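Side-chain contacts in geranyl diphosphate synthase small subunit (Antirrhinum majus, PDB 3QKC), which probably serves as the regulatory partner of a catalytic subunit, the pair making geranyl diphosphate from dimethylallyl and isopentenyl diphosphates: residues A[7-12]-A[56-61]; A[33-38]-A[101-106]; A[146-149]-A[153-156]; A[205-210]-A[238-243]. One frame throughout, in Å; residues are numbered along the deposited sequence.

The four contacts tie together parts of one all-helical subunit, which pairs with a second copy in the assembly. Contacts 1 and 4 lie about 15 Å apart between centres and join directly: L205 of contact 4 packs on A56, L59 and V60 of contact 1. Contacts 3 and 4 are about 21 Å apart between centres, yet R146 NH2 packs against R206 CD, 3.7 Å away. Contact 2 stands apart, with centres about 32 Å from contact 1 and 37 Å from contact 4, which lies on the opposite side of the chain's centre. Contacts 2 and 3 both face the second subunit, where V33 of one chain binds E155 of the other.

Contact 1 of 4, residues A[7-12]-A[56-61]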
loop_
_atom_site.group_PDB
_atom_site.type_symbol
_atom_site.label_atom_id
_atom_site.label_comp_id
_atom_site.label_asym_id
_atom_site.label_seq_id
_atom_site.Cartn_x
_atom_site.Cartn_y
_atom_site.Cartn_z
ATOM N N GLN A 7 -12.277 29.931 3.589
ATOM C CA GLN A 7 -13.079 28.793 4.075
ATOM C C GLN A 7 -13.875 28.128 2.955
ATOM O O GLN A 7 -13.862 26.911 2.828
ATOM C CB GLN A 7 -14.037 29.225 5.203
ATOM C CG GLN A 7 -13.333 29.616 6.509
ATOM C CD GLN A 7 -14.265 30.239 7.548
ATOM O OE1 GLN A 7 -15.302 30.803 7.212
ATOM N NE2 GLN A 7 -13.885 30.140 8.821
ATOM N N THR A 8 -14.583 28.939 2.166
ATOM C CA THR A 8 -15.306 28.470 0.991
ATOM C C THR A 8 -14.362 27.680 0.087
ATOM O O THR A 8 -14.715 26.608 -0.394
ATOM C CB THR A 8 -15.944 29.648 0.208
ATOM O OG1 THR A 8 -17.029 30.198 0.971
ATOM C CG2 THR A 8 -16.459 29.196 -1.172
ATOM N N TYR A 9 -13.154 28.201 -0.110
ATOM C CA TYR A 9 -12.165 27.544 -0.954
ATOM C C TYR A 9 -11.732 26.189 -0.384
ATOM O O TYR A 9 -11.660 25.205 -1.120
ATOM C CB TYR A 9 -10.965 28.468 -1.217
ATOM C CG TYR A 9 -9.893 27.864 -2.097
ATOM C CD1 TYR A 9 -10.108 27.668 -3.458
ATOM C CD2 TYR A 9 -8.655 27.493 -1.562
ATOM C CE1 TYR A 9 -9.118 27.109 -4.270
ATOM C CE2 TYR A 9 -7.656 26.942 -2.366
ATOM C CZ TYR A 9 -7.895 26.751 -3.714
ATOM O OH TYR A 9 -6.919 26.192 -4.501
ATOM N N ARG A 10 -11.467 26.126 0.921
ATOM C CA ARG A 10 -11.084 24.859 1.535
ATOM C C ARG A 10 -12.235 23.866 1.458
ATOM O O ARG A 10 -12.042 22.735 1.026
ATOM C CB ARG A 10 -10.622 25.027 2.984
ATOM C CG ARG A 10 -9.988 23.742 3.553
ATOM C CD ARG A 10 -9.741 23.785 5.049
ATOM N NE ARG A 10 -9.514 22.434 5.585
ATOM C CZ ARG A 10 -8.782 22.143 6.666
ATOM N NH1 ARG A 10 -8.165 23.098 7.351
ATOM N NH2 ARG A 10 -8.659 20.875 7.059
ATOM N N ALA A 11 -13.429 24.305 1.867
ATOM C CA ALA A 11 -14.611 23.445 1.888
ATOM C C ALA A 11 -15.004 22.895 0.509
ATOM O O ALA A 11 -15.384 21.733 0.398
ATOM C CB ALA A 11 -15.801 24.166 2.537
ATOM N N THR A 12 -14.935 23.725 -0.529
ATOM C CA THR A 12 -15.227 23.265 -1.888
ATOM C C THR A 12 -14.248 22.162 -2.332
ATOM O O THR A 12 -14.664 21.118 -2.848
ATOM C CB THR A 12 -15.241 24.426 -2.890
ATOM O OG1 THR A 12 -16.070 25.474 -2.380
ATOM C CG2 THR A 12 -15.800 23.975 -4.246
ATOM N N ALA A 56 -1.944 23.064 -4.006
ATOM C CA ALA A 56 -0.572 23.107 -4.507
ATOM C C ALA A 56 -0.564 22.949 -6.022
ATOM O O ALA A 56 0.173 23.646 -6.716
ATOM C CB ALA A 56 0.299 22.033 -3.837
ATOM N N CYS A 57 -1.412 22.049 -6.518
ATOM C CA CYS A 57 -1.581 21.798 -7.947
ATOM C C CYS A 57 -2.097 23.023 -8.693
ATOM O O CYS A 57 -1.600 23.354 -9.767
ATOM C CB CYS A 57 -2.513 20.605 -8.176
ATOM S SG CYS A 57 -2.657 20.122 -9.903
ATOM N N GLU A 58 -3.088 23.689 -8.112
ATOM C CA GLU A 58 -3.655 24.911 -8.686
ATOM C C GLU A 58 -2.662 26.077 -8.651
ATOM O O GLU A 58 -2.485 26.787 -9.657
ATOM C CB GLU A 58 -4.975 25.271 -7.998
ATOM C CG GLU A 58 -6.112 24.326 -8.362
ATOM C CD GLU A 58 -7.440 24.687 -7.698
ATOM O OE1 GLU A 58 -8.489 24.223 -8.189
ATOM O OE2 GLU A 58 -7.442 25.422 -6.687
ATOM N N LEU A 59 -2.011 26.253 -7.502
ATOM C CA LEU A 59 -0.901 27.200 -7.354
ATOM C C LEU A 59 0.053 27.235 -8.560
ATOM O O LEU A 59 0.501 28.300 -8.954
ATOM C CB LEU A 59 -0.103 26.907 -6.078
ATOM C CG LEU A 59 1.127 27.776 -5.777
ATOM C CD1 LEU A 59 0.758 29.249 -5.675
ATOM C CD2 LEU A 59 1.825 27.318 -4.509
ATOM N N VAL A 60 0.363 26.075 -9.132
ATOM C CA VAL A 60 1.343 26.005 -10.228
ATOM C C VAL A 60 0.726 25.871 -11.624
ATOM O O VAL A 60 1.440 25.663 -12.606
ATOM C CB VAL A 60 2.416 24.890 -9.996
ATOM C CG1 VAL A 60 3.229 25.180 -8.734
ATOM C CG2 VAL A 60 1.774 23.523 -9.926
ATOM N N GLY A 61 -0.597 25.981 -11.704
ATOM C CA GLY A 61 -1.296 25.977 -12.986
ATOM C C GLY A 61 -2.026 24.706 -13.398
ATOM O O GLY A 61 -2.469 24.605 -14.540
#
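Y9, from helix 5-24, and E58, in the last turn of helix 48-59, carry this contact between them, their side chains arriving from opposite directions. The polar link is a hydrogen bond from Y9 OH to E58 OE2. At 2.4 Å between Y9 OH and E58 OE2 it is very short, and its exact length is doubtful at this resolution. The carboxylate oxygen sits at the edge of the phenol, in the ring plane, while the two flat groups are turned 35° against each other. With CG anti to the backbone N (chi1 -180°), the Y9 ring is carried out toward helix 48-59, and an extended E58 chain covers the rest of the gap. The other carboxylate oxygen, E58 OE1, is in a salt bridge with NE of R64, so each carboxylate oxygen has a partner of its own, Y9 and R64.

Other bonds lie within each segment. T12 OG1 donates to T8 O at 2.7 Å, from above the carbonyl plane, while T12 N reaches the same oxygen from the opposite face. After E58 the helix ends in a Schellman motif: G61, with positive phi, is its C-prime residue, and G61 N bonds E58 O at 2.9 Å.

Y9 also packs on A55 and L251, and K248 touches both Y9 and E58. A hydrogen bond from tyrosine to carboxylate thus joins the N-terminal helix to a helix end within the all-alpha bundle of the isoprenyl diphosphate synthase fold.

Contact 2 of 4, residues A[33-38]-A[101-106]; sequences VFEPMH and HKFDPN
E35 and P36, near the start of helix 34-43, meet the ring of F103 in the loop that leads into helix 105-126, and the heart of the contact is a proline-aromatic CH-pi interaction within this all-helical isoprenyl diphosphate synthase fold. Just before them, V33 turns to the dimer interface, where its backbone N binds E155 of the second subunit and its side chain packs on V154 of that subunit.

E35 comes to the ring from the edge. CG lies anti to the backbone N (chi1 178°) and the chain runs on extended, which brings E35 CG to 3.7 Å from F103 CZ and lays the carboxylate carbon in the ring plane. The carboxylate itself stands nearly perpendicular to the ring, at 86°. E35 OE2 and K102 NZ are of opposite charge but remain 5.2 Å apart, so any attraction between them would be long-range.

P36 covers one face of F103, with its CA 3.7 Å from F103 CE2. It also packs against I107 and T111 of helix 105-126, so the same proline touches both the loop and the helix that follows it. M37 faces away, to I115. The opposite face of the F103 ring carries its own neighbour, K102 CG, displaced toward the rim, whereas P36 CB stands over the centre, 4.0 Å from the ring centroid and only 7° off its normal.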
loop_
_atom_site.group_PDB
_atom_site.type_symbol
_atom_site.label_atom_id
_atom_site.label_comp_id
_atom_site.label_asym_id
_atom_site.label_seq_id
_atom_site.Cartn_x
_atom_site.Cartn_y
_atom_site.Cartn_z
ATOM N N VAL A 33 -15.448 -6.114 1.690
ATOM C CA VAL A 33 -14.765 -5.090 2.439
ATOM C C VAL A 33 -15.399 -3.730 2.233
ATOM O O VAL A 33 -15.047 -2.783 2.927
ATOM C CB VAL A 33 -13.301 -4.910 1.988
ATOM C CG1 VAL A 33 -12.447 -4.504 3.184
ATOM C CG2 VAL A 33 -12.769 -6.139 1.310
ATOM N N PHE A 34 -16.337 -3.616 1.292
ATOM C CA PHE A 34 -16.778 -2.285 0.903
ATOM C C PHE A 34 -17.532 -1.522 1.971
ATOM O O PHE A 34 -17.303 -0.320 2.140
ATOM C CB PHE A 34 -17.417 -2.244 -0.484
ATOM C CG PHE A 34 -16.404 -2.184 -1.579
ATOM C CD1 PHE A 34 -16.191 -3.272 -2.412
ATOM C CD2 PHE A 34 -15.611 -1.063 -1.730
ATOM C CE1 PHE A 34 -15.223 -3.234 -3.400
ATOM C CE2 PHE A 34 -14.632 -1.003 -2.725
ATOM C CZ PHE A 34 -14.436 -2.080 -3.557
ATOM N N GLU A 35 -18.349 -2.230 2.740
ATOM C CA GLU A 35 -19.059 -1.629 3.866
ATOM C C GLU A 35 -18.105 -1.003 4.898
ATOM O O GLU A 35 -18.185 0.198 5.122
ATOM C CB GLU A 35 -20.013 -2.619 4.538
ATOM C CG GLU A 35 -20.722 -2.009 5.740
ATOM C CD GLU A 35 -21.496 -3.022 6.566
ATOM O OE1 GLU A 35 -21.214 -4.234 6.476
ATOM O OE2 GLU A 35 -22.408 -2.605 7.306
ATOM N N PRO A 36 -17.212 -1.798 5.536
ATOM C CA PRO A 36 -16.286 -1.086 6.461
ATOM C C PRO A 36 -15.363 -0.076 5.762
ATOM O O PRO A 36 -15.000 0.938 6.363
ATOM C CB PRO A 36 -15.483 -2.217 7.123
ATOM C CG PRO A 36 -15.640 -3.394 6.215
ATOM C CD PRO A 36 -17.035 -3.258 5.621
ATOM N N MET A 37 -15.006 -0.327 4.500
ATOM C CA MET A 37 -14.203 0.662 3.740
ATOM C C MET A 37 -14.929 1.985 3.510
ATOM O O MET A 37 -14.353 3.053 3.707
ATOM C CB MET A 37 -13.684 0.094 2.412
ATOM C CG MET A 37 -12.727 1.044 1.675
ATOM S SD MET A 37 -11.912 0.356 0.207
ATOM C CE MET A 37 -11.830 -1.386 0.676
ATOM N N HIS A 38 -16.182 1.925 3.073
ATOM C CA HIS A 38 -16.973 3.131 2.891
ATOM C C HIS A 38 -17.193 3.844 4.226
ATOM O O HIS A 38 -16.983 5.058 4.340
ATOM C CB HIS A 38 -18.313 2.800 2.239
ATOM C CG HIS A 38 -19.116 4.005 1.876
ATOM N ND1 HIS A 38 -19.113 4.539 0.606
ATOM C CD2 HIS A 38 -19.928 4.794 2.617
ATOM C CE1 HIS A 38 -19.906 5.596 0.576
ATOM N NE2 HIS A 38 -20.410 5.774 1.782
ATOM N N HIS A 101 -16.337 2.571 17.718
ATOM C CA HIS A 101 -16.103 1.574 16.685
ATOM C C HIS A 101 -17.421 0.895 16.332
ATOM O O HIS A 101 -18.015 0.230 17.166
ATOM C CB HIS A 101 -15.124 0.516 17.191
ATOM C CG HIS A 101 -13.831 1.083 17.678
ATOM N ND1 HIS A 101 -12.751 1.292 16.843
ATOM C CD2 HIS A 101 -13.445 1.491 18.907
ATOM C CE1 HIS A 101 -11.757 1.807 17.543
ATOM N NE2 HIS A 101 -12.152 1.937 18.798
ATOM N N LYS A 102 -17.861 1.072 15.089
ATOM C CA LYS A 102 -19.030 0.372 14.551
ATOM C C LYS A 102 -18.688 -1.065 14.134
ATOM O O LYS A 102 -19.578 -1.892 13.980
ATOM C CB LYS A 102 -19.605 1.164 13.368
ATOM C CG LYS A 102 -20.853 0.574 12.715
ATOM C CD LYS A 102 -21.349 1.459 11.570
ATOM C CE LYS A 102 -22.592 0.872 10.876
ATOM N NZ LYS A 102 -23.232 1.846 9.931
ATOM N N PHE A 103 -17.400 -1.357 13.953
ATOM C CA PHE A 103 -16.953 -2.684 13.526
ATOM C C PHE A 103 -15.951 -3.278 14.500
ATOM O O PHE A 103 -15.288 -2.553 15.237
ATOM C CB PHE A 103 -16.321 -2.613 12.122
ATOM C CG PHE A 103 -17.296 -2.273 11.035
ATOM C CD1 PHE A 103 -18.109 -3.262 10.476
ATOM C CD2 PHE A 103 -17.408 -0.963 10.570
ATOM C CE1 PHE A 103 -19.018 -2.947 9.472
ATOM C CE2 PHE A 103 -18.330 -0.633 9.562
ATOM C CZ PHE A 103 -19.125 -1.626 9.012
ATOM N N ASP A 104 -15.830 -4.600 14.477
ATOM C CA ASP A 104 -14.864 -5.324 15.307
ATOM C C ASP A 104 -13.404 -5.033 14.944
ATOM O O ASP A 104 -13.124 -4.577 13.829
ATOM C CB ASP A 104 -15.135 -6.834 15.260
ATOM C CG ASP A 104 -16.338 -7.235 16.100
ATOM O OD1 ASP A 104 -16.160 -7.697 17.256
ATOM O OD2 ASP A 104 -17.473 -7.078 15.602
ATOM N N PRO A 105 -12.470 -5.268 15.892
ATOM C CA PRO A 105 -11.049 -5.098 15.623
ATOM C C PRO A 105 -10.552 -5.823 14.364
ATOM O O PRO A 105 -9.864 -5.203 13.547
ATOM C CB PRO A 105 -10.395 -5.663 16.884
ATOM C CG PRO A 105 -11.348 -5.250 17.967
ATOM C CD PRO A 105 -12.724 -5.435 17.343
ATOM N N ASN A 106 -10.915 -7.099 14.194
ATOM C CA ASN A 106 -10.417 -7.870 13.050
ATOM C C ASN A 106 -10.777 -7.222 11.714
ATOM O O ASN A 106 -9.978 -7.237 10.780
ATOM C CB ASN A 106 -10.847 -9.359 13.095
ATOM C CG ASN A 106 -12.352 -9.549 13.301
ATOM O OD1 ASN A 106 -13.137 -8.618 13.130
ATOM N ND2 ASN A 106 -12.755 -10.762 13.663
#

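Contact 3 of 4, residues A[146-149]-A[153-156]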
loop_
_atom_site.group_PDB
_atom_site.type_symbol
_atom_site.label_atom_id
_atom_site.label_comp_id
_atom_site.label_asym_id
_atom_site.label_seq_id
_atom_site.Cartn_x
_atom_site.Cartn_y
_atom_site.Cartn_z
ATOM N N ARG A 146 5.990 6.850 0.071
ATOM C CA ARG A 146 6.966 7.406 1.000
ATOM C C ARG A 146 6.280 7.881 2.287
ATOM O O ARG A 146 6.834 7.767 3.376
ATOM C CB ARG A 146 7.709 8.565 0.321
ATOM C CG ARG A 146 8.968 9.035 1.034
ATOM C CD ARG A 146 9.691 10.197 0.306
ATOM N NE ARG A 146 9.000 11.499 0.367
ATOM C CZ ARG A 146 8.884 12.262 1.460
ATOM N NH1 ARG A 146 9.379 11.851 2.625
ATOM N NH2 ARG A 146 8.249 13.436 1.397
ATOM N N VAL A 147 5.065 8.398 2.158
ATOM C CA VAL A 147 4.343 8.939 3.304
ATOM C C VAL A 147 3.814 7.851 4.247
ATOM O O VAL A 147 3.773 8.023 5.466
ATOM C CB VAL A 147 3.205 9.900 2.868
ATOM C CG1 VAL A 147 2.007 9.140 2.312
ATOM C CG2 VAL A 147 2.782 10.764 4.035
ATOM N N MET A 148 3.426 6.725 3.675
ATOM C CA MET A 148 2.765 5.685 4.452
ATOM C C MET A 148 3.793 4.913 5.277
ATOM O O MET A 148 3.489 4.474 6.379
ATOM C CB MET A 148 1.965 4.772 3.513
ATOM C CG MET A 148 0.939 3.832 4.161
ATOM S SD MET A 148 -0.400 4.607 5.140
ATOM C CE MET A 148 0.332 4.280 6.789
ATOM N N GLY A 149 5.024 4.806 4.774
ATOM C CA GLY A 149 6.005 3.874 5.350
ATOM C C GLY A 149 7.083 4.372 6.294
ATOM O O GLY A 149 6.839 5.218 7.165
ATOM N N ILE A 153 4.656 7.967 8.104
ATOM C CA ILE A 153 3.698 7.724 9.182
ATOM C C ILE A 153 4.081 6.582 10.128
ATOM O O ILE A 153 3.925 6.712 11.332
ATOM C CB ILE A 153 2.267 7.505 8.645
ATOM C CG1 ILE A 153 1.675 8.824 8.156
ATOM C CG2 ILE A 153 1.356 6.929 9.727
ATOM C CD1 ILE A 153 0.453 8.646 7.291
ATOM N N VAL A 154 4.563 5.474 9.570
ATOM C CA VAL A 154 4.881 4.275 10.346
ATOM C C VAL A 154 6.155 4.501 11.197
ATOM O O VAL A 154 6.264 3.976 12.306
ATOM C CB VAL A 154 4.906 2.991 9.424
ATOM C CG1 VAL A 154 5.620 1.850 10.070
ATOM C CG2 VAL A 154 3.440 2.552 9.046
ATOM N N GLU A 155 7.088 5.307 10.686
ATOM C CA GLU A 155 8.236 5.771 11.483
ATOM C C GLU A 155 7.704 6.541 12.702
ATOM O O GLU A 155 8.077 6.253 13.841
ATOM C CB GLU A 155 9.161 6.687 10.658
ATOM C CG GLU A 155 10.669 6.316 10.608
ATOM C CD GLU A 155 11.385 6.232 11.953
ATOM O OE1 GLU A 155 12.354 7.020 12.177
ATOM O OE2 GLU A 155 11.016 5.356 12.778
ATOM N N GLY A 156 6.819 7.506 12.447
ATOM C CA GLY A 156 6.177 8.291 13.498
ATOM C C GLY A 156 5.465 7.435 14.524
ATOM O O GLY A 156 5.684 7.578 15.728
#
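I153 starts helix 153-160 by reaching back to the last turn of helix 134-148: its N donates to V147 O at 2.8 Å, almost straight at 176°. The donor is tilted 22° from the carbonyl plane of V147. I153 CG1 also comes to 3.5 Å from V147 O. On its other branch, I153 CG2 meets the methyl end of M148, with CE to CG2 at 4.1 Å. M148 reaches it although its side chain sets out in the other direction, because the chain folds over at chi2 (59°) and bends again at chi3.

V154 adds a looser tie. Its N makes a weak bond to G149 O at 3.3 Å, and its CG2 branch rests against M148 O, also 3.3 Å away. V154 CG2 lies 4.2 Å from M148 CE as well, so the one methyl touches a branch of each residue.

E155 directs its carboxylate away from helix 134-148, to Y174 OH in the same chain and, weakly, to S32 OG of the second subunit.

The result is a short break between two consecutive helices, bridged by backbone bonds, with M148, I153 and V154 in apolar contact. Around it, V147 packs on T182, L183 and C186 of helix 169-195, M77 of helix 68-85 touches V147 and M148, I153 rests on A81 of that same helix, and P117 of the second subunit lies against M148.

Contact 4 of 4, residues A[205-210]-A[238-243]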
loop_
_atom_site.group_PDB
_atom_site.type_symbol
_atom_site.label_atom_id
_atom_site.label_comp_id
_atom_site.label_asym_id
_atom_site.label_seq_id
_atom_site.Cartn_x
_atom_site.Cartn_y
_atom_site.Cartn_z
ATOM N N LEU A 205 7.684 23.158 -2.320
ATOM C CA LEU A 205 6.337 22.864 -1.834
ATOM C C LEU A 205 6.352 21.682 -0.891
ATOM O O LEU A 205 5.550 21.623 0.048
ATOM C CB LEU A 205 5.352 22.648 -2.985
ATOM C CG LEU A 205 4.785 23.987 -3.484
ATOM C CD1 LEU A 205 4.424 23.931 -4.966
ATOM C CD2 LEU A 205 3.600 24.479 -2.617
ATOM N N ARG A 206 7.286 20.757 -1.125
ATOM C CA ARG A 206 7.460 19.624 -0.227
ATOM C C ARG A 206 7.861 20.118 1.157
ATOM O O ARG A 206 7.270 19.712 2.162
ATOM C CB ARG A 206 8.487 18.617 -0.757
ATOM C CG ARG A 206 8.388 17.252 -0.062
ATOM C CD ARG A 206 9.558 16.352 -0.412
ATOM N NE ARG A 206 9.318 15.537 -1.605
ATOM C CZ ARG A 206 9.810 15.811 -2.814
ATOM N NH1 ARG A 206 9.554 15.005 -3.838
ATOM N NH2 ARG A 206 10.564 16.884 -3.008
ATOM N N ARG A 207 8.856 21.005 1.197
ATOM C CA ARG A 207 9.296 21.608 2.452
ATOM C C ARG A 207 8.155 22.410 3.063
ATOM O O ARG A 207 7.903 22.314 4.265
ATOM C CB ARG A 207 10.548 22.474 2.259
ATOM C CG ARG A 207 11.798 21.666 1.922
ATOM C CD ARG A 207 13.099 22.443 2.181
ATOM N NE ARG A 207 13.263 23.617 1.312
ATOM C CZ ARG A 207 13.580 23.570 0.016
ATOM N NH1 ARG A 207 13.749 22.410 -0.607
ATOM N NH2 ARG A 207 13.706 24.692 -0.671
ATOM N N PHE A 208 7.438 23.165 2.228
ATOM C CA PHE A 208 6.253 23.870 2.708
ATOM C C PHE A 208 5.312 22.941 3.465
ATOM O O PHE A 208 4.945 23.230 4.599
ATOM C CB PHE A 208 5.473 24.565 1.591
ATOM C CG PHE A 208 4.232 25.256 2.093
ATOM C CD1 PHE A 208 4.314 26.521 2.682
ATOM C CD2 PHE A 208 2.987 24.620 2.039
ATOM C CE1 PHE A 208 3.166 27.157 3.183
ATOM C CE2 PHE A 208 1.840 25.249 2.537
ATOM C CZ PHE A 208 1.930 26.521 3.107
ATOM N N GLY A 209 4.922 21.841 2.819
ATOM C CA GLY A 209 3.989 20.883 3.402
ATOM C C GLY A 209 4.485 20.346 4.718
ATOM O O GLY A 209 3.742 20.290 5.689
ATOM N N LEU A 210 5.764 19.974 4.759
ATOM C CA LEU A 210 6.378 19.493 5.996
ATOM C C LEU A 210 6.188 20.456 7.158
ATOM O O LEU A 210 5.839 20.024 8.264
ATOM C CB LEU A 210 7.860 19.185 5.808
ATOM C CG LEU A 210 8.579 18.350 6.882
ATOM C CD1 LEU A 210 7.971 16.956 7.048
ATOM C CD2 LEU A 210 10.072 18.233 6.547
ATOM N N VAL A 238 6.302 30.299 5.171
ATOM C CA VAL A 238 6.203 31.508 4.361
ATOM C C VAL A 238 7.388 31.630 3.382
ATOM O O VAL A 238 7.174 31.884 2.197
ATOM C CB VAL A 238 5.957 32.788 5.230
ATOM C CG1 VAL A 238 7.215 33.674 5.341
ATOM C CG2 VAL A 238 4.807 33.591 4.653
ATOM N N LYS A 239 8.612 31.388 3.863
ATOM C CA LYS A 239 9.823 31.488 3.028
ATOM C C LYS A 239 9.649 30.738 1.717
ATOM O O LYS A 239 9.901 31.294 0.640
ATOM C CB LYS A 239 11.070 30.916 3.728
ATOM C CG LYS A 239 11.177 31.140 5.225
ATOM C CD LYS A 239 11.784 32.487 5.588
ATOM C CE LYS A 239 12.366 32.453 7.007
ATOM N NZ LYS A 239 13.520 31.497 7.135
ATOM N N GLU A 240 9.228 29.475 1.824
ATOM C CA GLU A 240 9.039 28.609 0.666
ATOM C C GLU A 240 8.017 29.186 -0.314
ATOM O O GLU A 240 8.207 29.128 -1.527
ATOM C CB GLU A 240 8.647 27.186 1.100
ATOM C CG GLU A 240 9.676 26.469 2.003
ATOM C CD GLU A 240 11.054 26.291 1.359
ATOM O OE1 GLU A 240 11.190 26.479 0.133
ATOM O OE2 GLU A 240 12.010 25.940 2.083
ATOM N N LEU A 241 6.956 29.780 0.222
ATOM C CA LEU A 241 5.902 30.359 -0.603
ATOM C C LEU A 241 6.350 31.517 -1.496
ATOM O O LEU A 241 5.817 31.696 -2.591
ATOM C CB LEU A 241 4.720 30.790 0.264
ATOM C CG LEU A 241 3.863 29.623 0.743
ATOM C CD1 LEU A 241 2.571 30.138 1.347
ATOM C CD2 LEU A 241 3.570 28.639 -0.399
ATOM N N GLU A 242 7.336 32.280 -1.030
ATOM C CA GLU A 242 7.825 33.467 -1.742
ATOM C C GLU A 242 8.219 33.212 -3.205
ATOM O O GLU A 242 8.139 34.118 -4.041
ATOM C CB GLU A 242 9.000 34.104 -0.990
ATOM C CG GLU A 242 8.674 34.517 0.441
ATOM C CD GLU A 242 9.557 35.643 0.949
ATOM O OE1 GLU A 242 9.051 36.470 1.731
ATOM O OE2 GLU A 242 10.746 35.713 0.568
ATOM N N SER A 243 8.634 31.987 -3.509
ATOM C CA SER A 243 9.063 31.631 -4.861
ATOM C C SER A 243 7.894 31.456 -5.838
ATOM O O SER A 243 8.101 31.338 -7.048
ATOM C CB SER A 243 9.925 30.367 -4.824
ATOM O OG SER A 243 11.084 30.574 -4.029
#
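The F208 ring receives L241 on one face: CD2 stands 4.1 Å from the ring centroid, offset toward the rim in a CH-pi contact, while F208 CE1 approaches L241 CG to 3.5 Å. The guanidinium of R207 is met at its edge by the E240 carboxylate. R207 NE gives the main bond of this salt bridge, 2.7 Å to E240 OE2, and R207 NH2 adds a weak one of 3.2 Å to E240 OE1. The two planes stand 74° apart and OE2 is approached from above the carboxylate plane, 49° out of it, so the carboxylate meets two nitrogens, one of them weakly, without lying coplanar with the guanidinium.

Bends in both chains, at chi3 of R207 and chi2 of E240 (-60°), allow the groups to cross at about a right angle. The CB atoms of F208 and E240 are 4.1 Å apart. I252 also packs on F208 and Y211 on E240.

A charged pair beside an apolar one thus joins helices 199-219 and 227-241, consecutive in the chain, within the all-alpha isoprenyl diphosphate synthase fold. E240 is buried, and the salt bridge to R207 probably offsets most of its charge, with K204 a distant, weak second partner.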